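Local coordinates for protein Csm3 (Thermoplasma volcanium, PDB 6AE2) that is a RAMP-superfamily subunit of the type III-A CRISPR-Cas effector complex and probably binds RNA and acts as an endoribonuclease, as in its family, at residues 72-76 and 143-147; 28-34 and 178-184; 95-99 and 192-196; 106-110 and 123-127; 35-41 and 170-176. One frame throughout, in Å; residues are numbered along the deposited sequence.

Interaction 1 (72-76 and 143-147); sequences PCDLP and ARNVI
The guanidinium of Arg-144 turns an edge to the backbone of strand 72-76, with Leu-75 N in its plane 3.5 Å from NH1. Ile-147 CD1, from its own segment, lies over one face toward the rim, and Pro-76 CD approaches obliquely. Asp-74 O is also near the edge, but it is modelled implausibly close to NH1 and the arginine is poorly ordered, which leaves any bond there doubtful. Bends at chi2 (-90°) and chi3 (-60°) turn the arginine, as modelled, toward the strand. Its CD passes Leu-75 CD2 at 3.6 Å, the two side chains sliding by each other in opposite directions. Beside it the methyl of Ala-143 points at the strand, small enough to fit both Leu-75 CD2 (3.5 Å) and Cys-73 SG (3.6 Å). At the other end the puckered, apolar ring of Pro-76 sets CG 3.7 Å from Ile-147 CD1 and more loosely against Val-146 CG1. The contact is plain packing of the link between helix 140-143 and strand 147-151 onto strand 71-78, which is itself hydrogen-bonded to strand 62-67 in the main antiparallel sheet; Val-170 of strand 166-170 touches both Pro-76 and Val-146.

Interaction 2 (28-34 and 178-184); sequences YNIIYNM and GKIILSI
Gly-178 opens the pairing with Met-34 by a backbone bond in each direction, and having no side chain it can lie beside the thioether, whose last torsion (chi3 57°) turns CE back to 3.7 Å from Ile-180 CG1. Lys-179 pairs with Asn-33 on the other face: the two side chains run alongside each other, NZ gives OD1 a weak bond of 3.3 Å, and the lysine chain passes at an angle over Ile-31, CE touching CG2. Ile-180 returns to the face of Met-34 and Tyr-32, with CD1 3.7 Å from Met-34 SD. These are the neighbouring central strands of a ferredoxin-like RAMP fold, antiparallel at 159° between directions; side chains of Met-34, Tyr-32, Ile-30 and Ile-184 lie on the helix-covered face, where large apolar groups suit burial. Ile-181 lies side by side with Ile-31, CG2 to CD1 3.7 Å. Leu-182 puts CD1 at the edge of the Tyr-32 ring, 4.1 Å from CE2, and meets Ile-30 through paired backbone bonds. Ser-183 OG donates to Asn-29 OD1 (2.9 Å) from 39° above the carbonyl plane; Trp-26 NE1 also bonds that oxygen, while Asn-29 ND2 bonds Tyr-235 OH. Ile-184 sets CB over the face of Tyr-28, 4.2 Å from the ring centroid in a CH-pi contact, and the phenol OH is tied to Glu-190.

Interaction 3 (95-99 and 192-196); sequences DYKGK and EMIKC
Tyr-96 leans its ring on the helix that carries Cys-196, a sulfur-aromatic contact that pins the connection after helix 80-93 to helix 190-205, the second of the two main helices of the ferredoxin-like RAMP fold. The tight part is here. Cys-196 CB is 3.5 Å from Tyr-96 CE1, and SG stands 4.5 Å from the ring centroid, 38° off the normal, so the thiol meets the ring obliquely. With CG opposite its backbone N (chi1 -168°) the tyrosine reaches out of its loop, and OH crosses the base of Lys-195, 3.3 Å from CG, while resting 3.5 Å from Cys-196 CA. The small cysteine side chain suits a place where the ring lies close to the helix backbone. Leu-91 touches both Tyr-96 and Cys-196, and Ile-104 adds a further apolar neighbour to the tyrosine. The looser side lies toward Lys-99, an exposed and poorly ordered residue. Its aliphatic CB sits 3.6 Å from Glu-192 CD, the two chains crossing at about a right angle, and the rest of the lysine runs off from the helix. Gly-98, lacking a side chain, lets the main chain pass beside the same carboxylate. The second subunit also reaches this region, where its Glu-236 packs on Tyr-96 and makes a long, weak ion pair with Lys-195. Although Glu-192 OE1 lies 3.2 Å from Lys-99 N, the angle is too poor for a hydrogen bond.

Interaction 4 (106-110 and 123-127); sequences SKMFG and TRLII
With CG set opposite its backbone N (chi1 166°), Leu-125 sends its branched end from the strand toward Phe-109, whose own CG lies beside the backbone N (chi1 -62°) and leads the ring back from a bond that starts away from the strand. The two side chains then run alongside, and Leu-125 CD2 lies over one face of the ring toward its rim, 3.9 Å from the centroid and 17° off the normal: a CH-pi contact suited to a leucine methyl. Met-108 bends at its last torsion to bring CE within 4.0 Å of the same CD2, its flexible thioether filling in beside the more rigid leucine. This joins helix 104-109 to the strand that forms the second beta element of the ferredoxin-like RAMP core, on the sheet face where Leu-125 also meets Ile-180. Ile-87 and Leu-91 of helix 80-93 also pack on Phe-109. The helix stops at Gly-110, whose backbone angles, with positive phi, would press a CB on the preceding carbonyl, while Gly-110 N still bonds Ser-106 O at 2.7 Å. Arg-124 lays its aliphatic part against the last turn of this helix, CG 3.7 Å from Lys-107 O. Its NE forms a salt bridge with Asp-188, and that negative charge probably offsets part of the repulsion between Arg-124 NH2 and Lys-107 NZ, 4.8 Å apart.

Interaction 5 (35-41 and 170-176); sequences EIEVLTG and VRRGTKF
Gly-173 N donates to Val-38 O at 2.7 Å, the shortest of the polar links here, and Val-38 N in turn bonds Thr-174 O (3.1 Å). Ile-36 and Phe-176 form the hydrogen-bonded antiparallel pair, with a bond each way. Arg-172, extended from CG to NE, brings NH1 to Leu-39 O at 2.9 Å; the oxygen lies in the guanidinium plane, while the donor is tilted 18° from the carbonyl plane. The same arginine makes a cation-pi contact with Phe-131 of the second subunit. Gly-173 suits the third place of the type II turn from Arg-171 to Thr-174, since its backbone angles would press a CB on the preceding carbonyl. Farther along, Lys-175 stretches between two acids: it forms a long salt bridge to Glu-35, NZ to OE2 3.9 Å, and runs alongside Glu-37, whose OE1 is 4.4 Å from NZ, too far for a salt bridge. Apolar packing lies on the other face. Val-38 CG2 touches the edge of the Phe-176 ring, 3.9 Å from CE2, while CG1 packs against the main chain near Val-170 O. A compact branched residue suits this place against the turn 171-174. The pairing extends to the C-terminal end of strand 26-38 and the beginning of strand 175-185; strand 220-230 flanks Glu-35 and Glu-37, strand 125-132 places Ala-130 and Leu-132 on Phe-176, and Ile-78 of strand 71-78 touches both Ile-36 and Phe-176.

Overall arrangement
Four of the five contacts reach one six-stranded antiparallel sheet, and interaction 3 bridges elements on its helical side. Interactions 2 and 5 share strands 26-38 and 175-185, their centres about 22 Å apart. Interaction 4 touches interactions 2 and 3, its centre about 11 and 12 Å from theirs, so sheet and helices close into one core. Interaction 1 adjoins interaction 5; its centre is about 37 Å from that of interaction 3, across the chain's centre. Along the chain, 2 encloses 5, which encloses 1, which encloses 4; interaction 3 crosses 1, 2 and 5 and encloses 4. Interactions 3 and 5 both meet the second subunit, which thus faces opposite sides of the chain's centre.

Interaction 1 (72-76 and 143-147)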
# COMPACT_ATOMS: atom_id res chain seq x y z
N PRO A 72 -27.26 -11.95 -2.40
CA PRO A 72 -25.97 -12.65 -2.47
C PRO A 72 -25.03 -11.93 -3.42
O PRO A 72 -25.41 -11.55 -4.53
CB PRO A 72 -26.34 -14.04 -2.99
CG PRO A 72 -27.67 -13.86 -3.66
CD PRO A 72 -28.38 -12.80 -2.87
N CYS A 73 -23.80 -11.73 -2.97
CA CYS A 73 -22.80 -11.00 -3.74
C CYS A 73 -21.43 -11.58 -3.46
O CYS A 73 -21.09 -11.84 -2.30
CB CYS A 73 -22.83 -9.51 -3.41
SG CYS A 73 -22.23 -8.43 -4.71
N ASP A 74 -20.65 -11.79 -4.51
CA ASP A 74 -19.26 -12.19 -4.38
C ASP A 74 -18.41 -10.94 -4.17
O ASP A 74 -18.42 -10.04 -5.01
CB ASP A 74 -18.79 -12.96 -5.62
CG ASP A 74 -19.34 -14.37 -5.66
OD1 ASP A 74 -19.77 -14.88 -4.60
OD2 ASP A 74 -19.35 -14.98 -6.76
N LEU A 75 -17.70 -10.88 -3.06
CA LEU A 75 -16.96 -9.69 -2.68
C LEU A 75 -15.61 -10.10 -2.11
O LEU A 75 -15.44 -11.24 -1.65
CB LEU A 75 -17.74 -8.87 -1.64
CG LEU A 75 -18.85 -7.95 -2.14
CD1 LEU A 75 -19.81 -7.63 -1.00
CD2 LEU A 75 -18.25 -6.69 -2.74
N PRO A 76 -14.62 -9.20 -2.14
CA PRO A 76 -13.29 -9.55 -1.64
C PRO A 76 -13.29 -9.90 -0.16
O PRO A 76 -14.14 -9.45 0.62
CB PRO A 76 -12.47 -8.28 -1.89
CG PRO A 76 -13.17 -7.60 -3.01
CD PRO A 76 -14.63 -7.88 -2.80
N ALA A 143 -21.64 -2.71 -3.87
CA ALA A 143 -20.69 -3.74 -3.49
C ALA A 143 -19.38 -3.60 -4.25
O ALA A 143 -18.38 -3.14 -3.68
CB ALA A 143 -21.28 -5.13 -3.70
N ARG A 144 -19.36 -3.98 -5.52
CA ARG A 144 -18.13 -4.03 -6.31
C ARG A 144 -17.76 -2.69 -6.95
O ARG A 144 -16.94 -2.66 -7.87
CB ARG A 144 -18.24 -5.12 -7.39
CG ARG A 144 -18.87 -6.38 -6.83
CD ARG A 144 -17.82 -7.33 -6.27
NE ARG A 144 -16.81 -7.77 -7.23
CZ ARG A 144 -16.19 -8.95 -7.15
NH1 ARG A 144 -16.48 -9.77 -6.16
NH2 ARG A 144 -15.29 -9.31 -8.05
N ASN A 145 -18.33 -1.58 -6.47
CA ASN A 145 -17.58 -0.34 -6.48
C ASN A 145 -16.27 -0.51 -5.72
O ASN A 145 -15.28 0.16 -6.02
CB ASN A 145 -18.40 0.79 -5.86
CG ASN A 145 -19.34 1.45 -6.85
OD1 ASN A 145 -19.73 0.85 -7.85
ND2 ASN A 145 -19.71 2.69 -6.56
N VAL A 146 -16.27 -1.41 -4.73
CA VAL A 146 -15.09 -1.73 -3.95
C VAL A 146 -13.93 -2.16 -4.84
O VAL A 146 -12.76 -2.01 -4.47
CB VAL A 146 -15.46 -2.82 -2.91
CG1 VAL A 146 -14.29 -3.70 -2.53
CG2 VAL A 146 -16.08 -2.17 -1.68
N ILE A 147 -14.22 -2.66 -6.04
CA ILE A 147 -13.20 -3.25 -6.90
C ILE A 147 -12.94 -2.33 -8.09
O ILE A 147 -13.87 -1.93 -8.80
CB ILE A 147 -13.57 -4.67 -7.35
CG1 ILE A 147 -13.19 -5.67 -6.25
CG2 ILE A 147 -12.88 -5.02 -8.65
CD1 ILE A 147 -13.24 -7.11 -6.66

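Interaction 2 (28-34 and 178-184)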
# COMPACT_ATOMS: atom_id res chain seq x y z
N TYR A 28 -5.02 -18.20 29.17
CA TYR A 28 -6.11 -17.46 28.55
C TYR A 28 -5.77 -17.22 27.08
O TYR A 28 -4.62 -17.36 26.66
CB TYR A 28 -6.36 -16.13 29.26
CG TYR A 28 -5.10 -15.35 29.59
CD1 TYR A 28 -4.53 -14.47 28.68
CD2 TYR A 28 -4.48 -15.49 30.82
CE1 TYR A 28 -3.38 -13.76 28.99
CE2 TYR A 28 -3.34 -14.79 31.15
CZ TYR A 28 -2.79 -13.92 30.23
OH TYR A 28 -1.65 -13.23 30.56
N ASN A 29 -6.80 -16.87 26.32
CA ASN A 29 -6.63 -16.34 24.98
C ASN A 29 -6.75 -14.82 25.01
O ASN A 29 -7.56 -14.28 25.77
CB ASN A 29 -7.66 -16.91 24.00
CG ASN A 29 -7.66 -18.43 23.97
OD1 ASN A 29 -6.60 -19.06 23.93
ND2 ASN A 29 -8.84 -19.02 23.96
N ILE A 30 -5.94 -14.15 24.21
CA ILE A 30 -6.07 -12.72 23.98
C ILE A 30 -6.74 -12.54 22.62
O ILE A 30 -6.25 -13.04 21.61
CB ILE A 30 -4.71 -12.01 24.02
CG1 ILE A 30 -4.08 -12.12 25.41
CG2 ILE A 30 -4.87 -10.55 23.64
CD1 ILE A 30 -2.59 -11.89 25.43
N ILE A 31 -7.86 -11.82 22.61
CA ILE A 31 -8.66 -11.62 21.40
C ILE A 31 -8.44 -10.19 20.92
O ILE A 31 -8.54 -9.24 21.71
CB ILE A 31 -10.15 -11.90 21.65
CG1 ILE A 31 -10.34 -13.26 22.31
CG2 ILE A 31 -10.92 -11.82 20.35
CD1 ILE A 31 -9.64 -14.39 21.60
N TYR A 32 -8.13 -10.04 19.64
CA TYR A 32 -7.98 -8.75 18.99
C TYR A 32 -9.00 -8.64 17.87
O TYR A 32 -9.04 -9.50 16.98
CB TYR A 32 -6.57 -8.57 18.42
CG TYR A 32 -5.46 -8.38 19.43
CD1 TYR A 32 -5.26 -7.16 20.07
CD2 TYR A 32 -4.58 -9.42 19.73
CE1 TYR A 32 -4.24 -6.99 20.99
CE2 TYR A 32 -3.56 -9.26 20.64
CZ TYR A 32 -3.39 -8.04 21.27
OH TYR A 32 -2.37 -7.88 22.18
N ASN A 33 -9.83 -7.60 17.91
CA ASN A 33 -10.76 -7.32 16.82
C ASN A 33 -10.03 -6.40 15.84
O ASN A 33 -10.09 -5.18 15.93
CB ASN A 33 -12.05 -6.69 17.33
CG ASN A 33 -12.97 -7.71 17.98
OD1 ASN A 33 -13.28 -8.75 17.38
ND2 ASN A 33 -13.41 -7.43 19.19
N MET A 34 -9.33 -7.02 14.89
CA MET A 34 -8.44 -6.30 13.99
C MET A 34 -9.21 -5.68 12.83
O MET A 34 -10.17 -6.26 12.32
CB MET A 34 -7.36 -7.25 13.46
CG MET A 34 -6.66 -6.80 12.20
SD MET A 34 -5.53 -8.06 11.57
CE MET A 34 -6.65 -9.45 11.36
N GLY A 178 -11.48 -8.62 11.11
CA GLY A 178 -11.07 -9.99 11.40
C GLY A 178 -10.54 -10.10 12.81
O GLY A 178 -10.10 -9.12 13.41
N LYS A 179 -10.57 -11.33 13.32
CA LYS A 179 -10.11 -11.62 14.67
C LYS A 179 -8.69 -12.16 14.64
O LYS A 179 -8.29 -12.87 13.72
CB LYS A 179 -11.03 -12.63 15.35
CG LYS A 179 -11.82 -12.08 16.54
CD LYS A 179 -12.77 -13.14 17.09
CE LYS A 179 -13.74 -12.55 18.11
NZ LYS A 179 -14.80 -11.72 17.47
N ILE A 180 -7.93 -11.82 15.68
CA ILE A 180 -6.64 -12.46 15.96
C ILE A 180 -6.73 -13.05 17.36
O ILE A 180 -7.08 -12.35 18.32
CB ILE A 180 -5.47 -11.47 15.86
CG1 ILE A 180 -5.25 -11.02 14.42
CG2 ILE A 180 -4.20 -12.10 16.43
CD1 ILE A 180 -4.07 -10.08 14.26
N ILE A 181 -6.41 -14.34 17.48
CA ILE A 181 -6.50 -15.05 18.74
C ILE A 181 -5.09 -15.47 19.15
O ILE A 181 -4.42 -16.21 18.42
CB ILE A 181 -7.43 -16.27 18.65
CG1 ILE A 181 -8.82 -15.83 18.18
CG2 ILE A 181 -7.53 -16.95 20.01
CD1 ILE A 181 -9.59 -16.92 17.48
N LEU A 182 -4.66 -15.00 20.32
CA LEU A 182 -3.37 -15.32 20.89
C LEU A 182 -3.60 -16.18 22.13
O LEU A 182 -4.26 -15.73 23.08
CB LEU A 182 -2.61 -14.04 21.25
CG LEU A 182 -1.33 -13.71 20.51
CD1 LEU A 182 -0.83 -12.35 20.95
CD2 LEU A 182 -0.28 -14.77 20.77
N SER A 183 -3.06 -17.39 22.13
CA SER A 183 -3.19 -18.30 23.27
C SER A 183 -1.96 -18.19 24.15
O SER A 183 -0.83 -18.27 23.65
CB SER A 183 -3.39 -19.74 22.80
OG SER A 183 -4.58 -19.85 22.04
N ILE A 184 -2.17 -18.01 25.45
CA ILE A 184 -1.10 -17.79 26.41
C ILE A 184 -1.06 -18.96 27.37
O ILE A 184 -2.09 -19.34 27.94
CB ILE A 184 -1.30 -16.47 27.18
CG1 ILE A 184 -1.55 -15.31 26.22
CG2 ILE A 184 -0.09 -16.18 28.07
CD1 ILE A 184 -0.42 -15.06 25.25

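Interaction 3 (95-99 and 192-196)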
# COMPACT_ATOMS: atom_id res chain seq x y z
N ASP A 95 15.36 -10.66 10.81
CA ASP A 95 15.98 -11.53 11.81
C ASP A 95 15.48 -11.18 13.21
O ASP A 95 16.25 -10.84 14.11
CB ASP A 95 17.51 -11.46 11.71
CG ASP A 95 18.20 -12.58 12.47
OD1 ASP A 95 18.28 -12.52 13.71
OD2 ASP A 95 18.68 -13.54 11.81
N TYR A 96 14.16 -11.26 13.38
CA TYR A 96 13.57 -10.97 14.68
C TYR A 96 13.78 -12.15 15.61
O TYR A 96 13.40 -13.29 15.30
CB TYR A 96 12.07 -10.67 14.54
CG TYR A 96 11.47 -10.08 15.80
CD1 TYR A 96 11.04 -10.89 16.84
CD2 TYR A 96 11.34 -8.70 15.96
CE1 TYR A 96 10.49 -10.36 17.99
CE2 TYR A 96 10.79 -8.16 17.11
CZ TYR A 96 10.37 -8.99 18.12
OH TYR A 96 9.82 -8.46 19.26
N LYS A 97 14.40 -11.89 16.76
CA LYS A 97 14.53 -12.85 17.83
C LYS A 97 13.95 -12.25 19.10
O LYS A 97 13.76 -11.03 19.21
CB LYS A 97 16.00 -13.26 18.05
CG LYS A 97 16.81 -13.40 16.77
CD LYS A 97 17.83 -14.53 16.88
CE LYS A 97 19.17 -14.13 16.29
NZ LYS A 97 20.30 -14.86 16.93
N GLY A 98 13.65 -13.11 20.07
CA GLY A 98 12.99 -12.69 21.28
C GLY A 98 13.86 -11.82 22.17
O GLY A 98 14.89 -11.28 21.76
N LYS A 99 13.42 -11.68 23.42
CA LYS A 99 14.17 -10.90 24.40
C LYS A 99 15.59 -11.42 24.57
O LYS A 99 16.51 -10.65 24.86
CB LYS A 99 13.43 -10.89 25.74
CG LYS A 99 13.74 -9.69 26.62
CD LYS A 99 14.82 -10.03 27.63
CE LYS A 99 14.42 -11.22 28.49
NZ LYS A 99 15.59 -11.79 29.22
N GLU A 192 6.42 -10.19 25.38
CA GLU A 192 7.30 -10.36 24.23
C GLU A 192 6.52 -10.82 23.00
O GLU A 192 6.83 -10.41 21.87
CB GLU A 192 8.41 -11.36 24.56
CG GLU A 192 9.58 -10.75 25.33
CD GLU A 192 10.28 -9.66 24.56
OE1 GLU A 192 10.71 -9.91 23.41
OE2 GLU A 192 10.42 -8.54 25.10
N MET A 193 5.51 -11.67 23.19
CA MET A 193 4.74 -12.17 22.06
C MET A 193 3.90 -11.06 21.43
O MET A 193 3.86 -10.93 20.20
CB MET A 193 3.84 -13.33 22.50
CG MET A 193 4.60 -14.57 22.90
SD MET A 193 3.48 -15.95 23.17
CE MET A 193 3.05 -15.62 24.87
N ILE A 194 3.22 -10.26 22.25
CA ILE A 194 2.50 -9.11 21.74
C ILE A 194 3.45 -8.18 20.99
O ILE A 194 3.16 -7.72 19.88
CB ILE A 194 1.78 -8.36 22.88
CG1 ILE A 194 0.59 -9.18 23.39
CG2 ILE A 194 1.33 -6.98 22.42
CD1 ILE A 194 0.22 -8.86 24.82
N LYS A 195 4.62 -7.92 21.58
CA LYS A 195 5.59 -7.05 20.94
C LYS A 195 6.04 -7.60 19.59
O LYS A 195 6.09 -6.87 18.60
CB LYS A 195 6.80 -6.84 21.86
CG LYS A 195 8.07 -6.42 21.14
CD LYS A 195 9.16 -6.05 22.13
CE LYS A 195 10.42 -5.59 21.41
NZ LYS A 195 11.65 -6.11 22.07
N CYS A 196 6.34 -8.91 19.53
CA CYS A 196 6.69 -9.52 18.25
C CYS A 196 5.56 -9.37 17.24
O CYS A 196 5.81 -9.19 16.04
CB CYS A 196 7.04 -10.99 18.46
SG CYS A 196 7.13 -11.96 16.94

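Interaction 4 (106-110 and 123-127)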
# COMPACT_ATOMS: atom_id res chain seq x y z
N SER A 106 9.12 -18.50 15.39
CA SER A 106 8.71 -19.89 15.20
C SER A 106 7.70 -20.30 16.26
O SER A 106 6.67 -20.92 15.95
CB SER A 106 9.93 -20.81 15.25
OG SER A 106 10.51 -20.98 13.96
N LYS A 107 7.96 -19.95 17.53
CA LYS A 107 7.08 -20.37 18.61
C LYS A 107 5.67 -19.81 18.45
O LYS A 107 4.70 -20.46 18.85
CB LYS A 107 7.67 -19.96 19.95
CG LYS A 107 7.20 -20.80 21.12
CD LYS A 107 7.40 -22.28 20.84
CE LYS A 107 6.89 -23.14 21.99
NZ LYS A 107 7.99 -23.92 22.63
N MET A 108 5.54 -18.62 17.87
CA MET A 108 4.24 -18.00 17.66
C MET A 108 3.60 -18.47 16.36
O MET A 108 2.49 -19.03 16.36
CB MET A 108 4.36 -16.48 17.68
CG MET A 108 4.33 -15.86 19.06
SD MET A 108 4.08 -14.07 19.00
CE MET A 108 2.40 -13.99 18.37
N PHE A 109 4.28 -18.26 15.24
CA PHE A 109 3.73 -18.55 13.93
C PHE A 109 3.83 -20.02 13.54
O PHE A 109 3.26 -20.41 12.51
CB PHE A 109 4.42 -17.68 12.87
CG PHE A 109 4.22 -16.20 13.07
CD1 PHE A 109 4.92 -15.51 14.04
CD2 PHE A 109 3.32 -15.49 12.28
CE1 PHE A 109 4.74 -14.15 14.23
CE2 PHE A 109 3.13 -14.14 12.46
CZ PHE A 109 3.84 -13.46 13.43
N GLY A 110 4.52 -20.83 14.32
CA GLY A 110 4.58 -22.26 14.06
C GLY A 110 5.90 -22.68 13.45
O GLY A 110 6.54 -21.95 12.70
N THR A 123 -0.65 -24.61 19.22
CA THR A 123 -0.96 -23.37 18.51
C THR A 123 -0.99 -22.19 19.48
O THR A 123 -1.60 -22.27 20.55
CB THR A 123 -2.30 -23.50 17.78
OG1 THR A 123 -2.09 -24.18 16.54
CG2 THR A 123 -2.92 -22.14 17.51
N ARG A 124 -0.33 -21.09 19.10
CA ARG A 124 -0.29 -19.88 19.90
C ARG A 124 -0.92 -18.67 19.24
O ARG A 124 -1.29 -17.73 19.95
CB ARG A 124 1.16 -19.52 20.27
CG ARG A 124 1.85 -20.53 21.16
CD ARG A 124 1.38 -20.42 22.60
NE ARG A 124 2.46 -20.70 23.55
CZ ARG A 124 3.07 -21.88 23.69
NH1 ARG A 124 2.73 -22.91 22.93
NH2 ARG A 124 4.03 -22.02 24.59
N LEU A 125 -1.07 -18.66 17.92
CA LEU A 125 -1.55 -17.46 17.23
C LEU A 125 -2.37 -17.87 16.02
O LEU A 125 -1.86 -18.55 15.12
CB LEU A 125 -0.38 -16.57 16.81
CG LEU A 125 -0.71 -15.47 15.79
CD1 LEU A 125 -1.33 -14.28 16.49
CD2 LEU A 125 0.53 -15.06 15.02
N ILE A 126 -3.63 -17.44 15.99
CA ILE A 126 -4.49 -17.57 14.82
C ILE A 126 -4.80 -16.17 14.30
O ILE A 126 -5.22 -15.29 15.07
CB ILE A 126 -5.80 -18.31 15.15
CG1 ILE A 126 -5.52 -19.68 15.75
CG2 ILE A 126 -6.66 -18.43 13.90
CD1 ILE A 126 -6.76 -20.32 16.35
N ILE A 127 -4.58 -15.96 13.01
CA ILE A 127 -5.10 -14.80 12.30
C ILE A 127 -6.15 -15.32 11.32
O ILE A 127 -5.82 -16.05 10.38
CB ILE A 127 -4.00 -14.02 11.57
CG1 ILE A 127 -2.94 -13.55 12.56
CG2 ILE A 127 -4.60 -12.82 10.85
CD1 ILE A 127 -1.87 -12.67 11.95

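Interaction 5 (35-41 and 170-176)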
# COMPACT_ATOMS: atom_id res chain seq x y z
N GLU A 35 -8.78 -4.48 12.44
CA GLU A 35 -9.31 -3.80 11.26
C GLU A 35 -8.18 -3.55 10.28
O GLU A 35 -7.08 -3.15 10.67
CB GLU A 35 -9.99 -2.47 11.63
CG GLU A 35 -10.36 -1.61 10.43
CD GLU A 35 -11.13 -0.36 10.80
OE1 GLU A 35 -12.17 -0.49 11.47
OE2 GLU A 35 -10.69 0.75 10.43
N ILE A 36 -8.46 -3.78 9.00
CA ILE A 36 -7.48 -3.62 7.92
C ILE A 36 -8.05 -2.62 6.93
O ILE A 36 -9.06 -2.90 6.26
CB ILE A 36 -7.17 -4.95 7.23
CG1 ILE A 36 -6.53 -5.93 8.22
CG2 ILE A 36 -6.28 -4.73 6.02
CD1 ILE A 36 -6.23 -7.27 7.61
N GLU A 37 -7.42 -1.46 6.81
CA GLU A 37 -7.84 -0.44 5.86
C GLU A 37 -6.90 -0.44 4.66
O GLU A 37 -5.67 -0.41 4.82
CB GLU A 37 -7.88 0.95 6.50
CG GLU A 37 -8.51 2.00 5.60
CD GLU A 37 -8.52 3.38 6.21
OE1 GLU A 37 -9.31 4.23 5.74
OE2 GLU A 37 -7.73 3.62 7.15
N VAL A 38 -7.48 -0.45 3.46
CA VAL A 38 -6.71 -0.40 2.22
C VAL A 38 -6.31 1.04 1.95
O VAL A 38 -7.17 1.93 1.88
CB VAL A 38 -7.53 -0.98 1.06
CG1 VAL A 38 -6.81 -0.76 -0.26
CG2 VAL A 38 -7.81 -2.46 1.28
N LEU A 39 -5.01 1.28 1.82
CA LEU A 39 -4.48 2.60 1.48
C LEU A 39 -4.14 2.75 0.00
O LEU A 39 -4.42 3.80 -0.59
CB LEU A 39 -3.23 2.90 2.33
CG LEU A 39 -3.44 2.86 3.84
CD1 LEU A 39 -2.17 3.30 4.56
CD2 LEU A 39 -4.62 3.73 4.25
N THR A 40 -3.53 1.73 -0.61
CA THR A 40 -3.42 1.65 -2.06
C THR A 40 -4.07 0.36 -2.52
O THR A 40 -4.11 -0.63 -1.78
CB THR A 40 -1.97 1.67 -2.55
OG1 THR A 40 -1.23 0.60 -1.93
CG2 THR A 40 -1.31 3.00 -2.20
N GLY A 41 -4.57 0.38 -3.76
CA GLY A 41 -5.25 -0.75 -4.36
C GLY A 41 -4.62 -2.09 -4.04
O GLY A 41 -3.42 -2.28 -4.26
N VAL A 170 -8.78 -3.95 -4.71
CA VAL A 170 -9.74 -3.43 -3.74
C VAL A 170 -9.39 -1.97 -3.50
O VAL A 170 -8.29 -1.65 -3.05
CB VAL A 170 -9.70 -4.24 -2.44
CG1 VAL A 170 -10.81 -3.79 -1.51
CG2 VAL A 170 -9.80 -5.73 -2.73
N ARG A 171 -10.32 -1.07 -3.82
CA ARG A 171 -10.02 0.35 -3.85
C ARG A 171 -9.63 0.85 -2.46
O ARG A 171 -9.97 0.25 -1.43
CB ARG A 171 -11.21 1.14 -4.39
CG ARG A 171 -12.36 1.33 -3.41
CD ARG A 171 -13.56 1.94 -4.12
NE ARG A 171 -14.79 1.84 -3.34
CZ ARG A 171 -15.94 2.41 -3.68
NH1 ARG A 171 -16.02 3.13 -4.79
NH2 ARG A 171 -17.01 2.27 -2.91
N ARG A 172 -8.88 1.94 -2.44
CA ARG A 172 -8.47 2.57 -1.20
C ARG A 172 -9.68 2.96 -0.37
O ARG A 172 -10.67 3.48 -0.89
CB ARG A 172 -7.60 3.79 -1.51
CG ARG A 172 -7.67 4.94 -0.51
CD ARG A 172 -7.08 6.19 -1.16
NE ARG A 172 -6.84 7.29 -0.23
CZ ARG A 172 -5.76 7.39 0.53
NH1 ARG A 172 -4.83 6.45 0.49
NH2 ARG A 172 -5.61 8.43 1.34
N GLY A 173 -9.62 2.69 0.93
CA GLY A 173 -10.66 3.09 1.85
C GLY A 173 -11.59 1.98 2.30
O GLY A 173 -12.28 2.15 3.31
N THR A 174 -11.65 0.87 1.58
CA THR A 174 -12.46 -0.25 2.05
C THR A 174 -11.80 -0.88 3.27
O THR A 174 -10.57 -0.92 3.39
CB THR A 174 -12.65 -1.31 0.97
OG1 THR A 174 -11.55 -2.23 1.01
CG2 THR A 174 -12.73 -0.66 -0.41
N LYS A 175 -12.62 -1.36 4.19
CA LYS A 175 -12.15 -1.84 5.47
C LYS A 175 -12.56 -3.29 5.68
O LYS A 175 -13.66 -3.70 5.29
CB LYS A 175 -12.69 -0.97 6.61
CG LYS A 175 -11.90 0.32 6.78
CD LYS A 175 -12.76 1.45 7.32
CE LYS A 175 -11.91 2.67 7.63
NZ LYS A 175 -12.58 3.58 8.60
N PHE A 176 -11.67 -4.06 6.29
CA PHE A 176 -11.88 -5.47 6.58
C PHE A 176 -11.81 -5.69 8.08
O PHE A 176 -10.98 -5.09 8.77
CB PHE A 176 -10.84 -6.35 5.88
CG PHE A 176 -10.92 -6.31 4.38
CD1 PHE A 176 -11.66 -7.26 3.69
CD2 PHE A 176 -10.26 -5.33 3.67
CE1 PHE A 176 -11.74 -7.22 2.31
CE2 PHE A 176 -10.33 -5.29 2.29
CZ PHE A 176 -11.07 -6.24 1.61